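Local structure of RmpA (Streptococcus mutans, 3BJV) at residues I59-P62 with G63-M66; L125-S128 with I129-L132. The protein probably serves as the IIA component of a phosphoenolpyruvate-dependent phosphotransferase system, passing on phosphoryl groups for the uptake of ascorbate. One frame throughout, in Å; residues are numbered along the deposited sequence.

In the fold
Interaction 1 (59-66) comes first along the chain, at the entrance to strand 63-65 of the central mixed sheet, and interaction 2 (125-132) follows later, where helix 108-123 has ended and helix 128-133 begins. Their centres lie about 13 Å apart, interaction 2 being farther from the middle of the chain. The two meet through Ile129, whose CD1 packs 3.8 Å from CB of Met64, and both rest on Phe123 near the end of helix 108-123. The turn leading into the sheet and the start of the short helix are thus packed together within a single EIIA type-2 domain, and interaction 1 also faces the second subunit of the assembly.

Interaction 1 of 2, residues I59-P62 with G63-M66; sequences ILMP and GMAM
Met61 and Met64 meet in a local contact across a tight turn, where the loop after helix 42-54 folds back into strand 63-65. The type II turn from Met61 to Met64 is closed by a hydrogen bond from Met64 N to Met61 O (3.3 Å, nearly straight at 163°), with the donor tilted from the carbonyl plane. Gly63 takes the third turn position with a positive phi (89°), a conformation glycine adopts easily. The two methionine side chains cross at about a right angle, CG to CG at 3.6 Å. Met64 is bent at both chi2 (72°) and chi3, which curls its sulfur back against Leu60, with SD beside the backbone N and 3.8 Å from Leu60 CB. Further along, Met66 SD touches the branch of Leu60, 4.0 Å from CG. Ahead of the turn, Ile59 lays CG2 against Met64 O (3.2 Å) and CG1 near Ala65 CB. Met64 also packs on Ile119 and Phe123 of helix 108-123, while Leu60 reaches Thr112 of the second subunit. Gly63 and Ala65 bond through their backbones to strand 96-104, so this is a type II beta turn delivering a short parallel strand to the central sheet of the alpha/beta sandwich.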
loop_
_atom_site.group_PDB
_atom_site.type_symbol
_atom_site.label_atom_id
_atom_site.label_comp_id
_atom_site.label_asym_id
_atom_site.label_seq_id
_atom_site.Cartn_x
_atom_site.Cartn_y
_atom_site.Cartn_z
ATOM N N ILE A 59 -8.066 -5.396 -4.182
ATOM C CA ILE A 59 -7.741 -6.792 -4.315
ATOM C C ILE A 59 -6.254 -6.835 -4.601
ATOM O O ILE A 59 -5.859 -6.876 -5.756
ATOM C CB ILE A 59 -8.626 -7.475 -5.419
ATOM C CG1 ILE A 59 -10.116 -7.402 -5.008
ATOM C CG2 ILE A 59 -8.202 -8.918 -5.619
ATOM C CD1 ILE A 59 -11.106 -7.867 -5.993
ATOM N N LEU A 60 -5.441 -6.825 -3.532
ATOM C CA LEU A 60 -3.976 -6.711 -3.652
ATOM C C LEU A 60 -3.257 -7.823 -4.377
ATOM O O LEU A 60 -2.292 -7.575 -5.104
ATOM C CB LEU A 60 -3.294 -6.533 -2.296
ATOM C CG LEU A 60 -3.182 -5.098 -1.771
ATOM C CD1 LEU A 60 -2.048 -5.059 -0.767
ATOM C CD2 LEU A 60 -3.065 -3.976 -2.864
ATOM N N MET A 61 -3.718 -9.041 -4.147
ATOM C CA MET A 61 -3.184 -10.216 -4.796
ATOM C C MET A 61 -4.349 -11.165 -4.924
ATOM O O MET A 61 -5.329 -11.002 -4.210
ATOM C CB MET A 61 -2.028 -10.821 -3.984
ATOM C CG MET A 61 -2.278 -11.136 -2.484
ATOM S SD MET A 61 -0.816 -11.952 -1.653
ATOM C CE MET A 61 -1.138 -13.723 -1.876
ATOM N N PRO A 62 -4.257 -12.163 -5.838
ATOM C CA PRO A 62 -5.444 -13.020 -6.033
ATOM C C PRO A 62 -5.784 -13.840 -4.794
ATOM O O PRO A 62 -4.881 -14.204 -4.066
ATOM C CB PRO A 62 -5.061 -13.900 -7.241
ATOM C CG PRO A 62 -3.921 -13.145 -7.914
ATOM C CD PRO A 62 -3.152 -12.572 -6.729
ATOM N N GLY A 63 -7.075 -14.098 -4.571
ATOM C CA GLY A 63 -7.569 -14.700 -3.349
ATOM C C GLY A 63 -7.938 -13.728 -2.215
ATOM O O GLY A 63 -8.773 -14.054 -1.371
ATOM N N MET A 64 -7.340 -12.549 -2.147
ATOM C CA MET A 64 -7.659 -11.673 -1.024
ATOM C C MET A 64 -8.179 -10.247 -1.412
ATOM O O MET A 64 -7.883 -9.730 -2.499
ATOM C CB MET A 64 -6.477 -11.617 -0.037
ATOM C CG MET A 64 -5.282 -10.761 -0.485
ATOM S SD MET A 64 -5.559 -8.942 -0.445
ATOM C CE MET A 64 -5.241 -8.594 1.285
ATOM N N ALA A 65 -8.962 -9.649 -0.521
ATOM C CA ALA A 65 -9.411 -8.282 -0.629
ATOM C C ALA A 65 -9.180 -7.592 0.714
ATOM O O ALA A 65 -9.347 -8.213 1.763
ATOM C CB ALA A 65 -10.889 -8.258 -0.985
ATOM N N MET A 66 -8.791 -6.316 0.683
ATOM C CA MET A 66 -8.828 -5.456 1.873
ATOM C C MET A 66 -9.862 -4.335 1.732
ATOM O O MET A 66 -9.497 -3.183 1.527
ATOM C CB MET A 66 -7.442 -4.880 2.213
ATOM C CG MET A 66 -6.630 -4.628 1.029
ATOM S SD MET A 66 -5.134 -3.723 1.396
ATOM C CE MET A 66 -5.847 -2.068 1.715
#

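Interaction 2 of 2, residues L125-S128 with I129-L132; sequences LDHS and IERL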
loop_
_atom_site.group_PDB
_atom_site.type_symbol
_atom_site.label_atom_id
_atom_site.label_comp_id
_atom_site.label_asym_id
_atom_site.label_seq_id
_atom_site.Cartn_x
_atom_site.Cartn_y
_atom_site.Cartn_z
ATOM N N LEU A 125 3.408 -14.827 3.916
ATOM C CA LEU A 125 3.811 -16.099 4.507
ATOM C C LEU A 125 3.598 -17.177 3.447
ATOM O O LEU A 125 2.802 -16.978 2.509
ATOM C CB LEU A 125 2.937 -16.394 5.712
ATOM C CG LEU A 125 3.218 -15.455 6.857
ATOM C CD1 LEU A 125 2.218 -15.682 7.999
ATOM C CD2 LEU A 125 4.669 -15.598 7.304
ATOM N N ASP A 126 4.251 -18.321 3.578
ATOM C CA ASP A 126 4.004 -19.368 2.572
ATOM C C ASP A 126 2.603 -19.932 2.632
ATOM O O ASP A 126 2.087 -20.159 3.691
ATOM C CB ASP A 126 5.080 -20.478 2.578
ATOM C CG ASP A 126 5.944 -20.433 1.276
ATOM O OD1 ASP A 126 5.694 -21.290 0.368
ATOM O OD2 ASP A 126 6.807 -19.480 1.144
ATOM N N HIS A 127 1.979 -20.106 1.481
ATOM C CA HIS A 127 0.643 -20.633 1.369
ATOM C C HIS A 127 -0.284 -19.870 2.308
ATOM O O HIS A 127 -1.087 -20.511 3.016
ATOM C CB HIS A 127 0.619 -22.111 1.790
ATOM C CG HIS A 127 1.665 -22.967 1.143
ATOM N ND1 HIS A 127 1.727 -23.174 -0.224
ATOM C CD2 HIS A 127 2.670 -23.696 1.682
ATOM C CE1 HIS A 127 2.730 -23.984 -0.493
ATOM N NE2 HIS A 127 3.323 -24.310 0.644
ATOM N N SER A 128 -0.170 -18.533 2.348
ATOM C CA SER A 128 -0.937 -17.723 3.341
ATOM C C SER A 128 -2.446 -17.838 3.137
ATOM O O SER A 128 -3.165 -17.990 4.092
ATOM C CB SER A 128 -0.507 -16.258 3.365
ATOM O OG SER A 128 -0.766 -15.635 2.107
ATOM N N ILE A 129 -2.906 -17.814 1.895
ATOM C CA ILE A 129 -4.310 -17.962 1.585
ATOM C C ILE A 129 -4.825 -19.337 1.988
ATOM O O ILE A 129 -5.886 -19.452 2.622
ATOM C CB ILE A 129 -4.607 -17.681 0.073
ATOM C CG1 ILE A 129 -4.180 -16.266 -0.304
ATOM C CG2 ILE A 129 -6.090 -17.860 -0.262
ATOM C CD1 ILE A 129 -5.169 -15.181 0.107
ATOM N N GLU A 130 -4.081 -20.384 1.650
ATOM C CA GLU A 130 -4.505 -21.732 1.972
ATOM C C GLU A 130 -4.470 -22.005 3.472
ATOM O O GLU A 130 -5.237 -22.785 3.985
ATOM C CB GLU A 130 -3.580 -22.712 1.261
ATOM C CG GLU A 130 -3.585 -24.135 1.774
ATOM C CD GLU A 130 -2.644 -25.060 0.946
ATOM O OE1 GLU A 130 -2.866 -25.228 -0.306
ATOM O OE2 GLU A 130 -1.687 -25.603 1.547
ATOM N N ARG A 131 -3.533 -21.399 4.173
ATOM C CA ARG A 131 -3.423 -21.623 5.578
ATOM C C ARG A 131 -4.538 -20.818 6.301
ATOM O O ARG A 131 -5.235 -21.374 7.152
ATOM C CB ARG A 131 -2.013 -21.306 6.062
ATOM C CG ARG A 131 -0.931 -22.275 5.515
ATOM C CD ARG A 131 0.544 -21.742 5.739
ATOM N NE ARG A 131 0.768 -21.541 7.163
ATOM C CZ ARG A 131 1.639 -20.702 7.707
ATOM N NH1 ARG A 131 2.419 -19.941 6.944
ATOM N NH2 ARG A 131 1.719 -20.644 9.031
ATOM N N LEU A 132 -4.759 -19.562 5.909
ATOM C CA LEU A 132 -5.857 -18.732 6.481
ATOM C C LEU A 132 -7.244 -19.381 6.397
ATOM O O LEU A 132 -8.001 -19.409 7.381
ATOM C CB LEU A 132 -5.849 -17.360 5.818
ATOM C CG LEU A 132 -4.796 -16.423 6.438
ATOM C CD1 LEU A 132 -4.760 -15.138 5.686
ATOM C CD2 LEU A 132 -5.171 -16.166 7.865
#
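The chain from Leu125 to Ser128 makes a type II beta turn, closed by a weak Ser128 N to Leu125 O bond, and runs straight into helix 128-133 with His127 at the N-cap position. The first helical turn is held by Arg131 N to His127 O (2.8 Å), the donor lying nearly along the C=O axis, and by Leu132 N to Ser128 O (2.9 Å).

Arg131 dominates the side-chain contacts by folding back over the turn. With CG anti to its own carbonyl carbon (chi1 -67°) and a bend at chi3 (59°), the chain passes alongside His127, where Arg131 CG and CD lie against His127 CB, and brings the guanidinium to the backbone carbonyl of Asp126. There NH1 donates to Asp126 O at 3.3 Å in an almost straight bond (177°). The acceptor lies in the guanidinium plane, at its edge, and the donor lies in the carbonyl plane. Leu125 CB approaches NH1 obliquely at 3.8 Å. The other terminal nitrogen, NH2, forms a salt bridge with Glu147 of helix 138-147, so a backbone carbonyl on NH1 and a carboxylate on NH2 together restrain the rotation of the guanidinium.

Leu132 sets CB and CG against Ser128 O, each at 3.3 Å, beside the helical bond that this oxygen accepts. On the buried side Ser128 OG is hydrogen-bonded to Phe123 O, which ties the start of this helix to the end of helix 108-123. Leu132 also packs on Phe123 and Met144. The arrangement is a turn-to-helix junction: a type II beta turn feeding a helix N-terminus, its arginine one turn on reaching back to the turn carbonyl and across to the neighbouring helix 138-147.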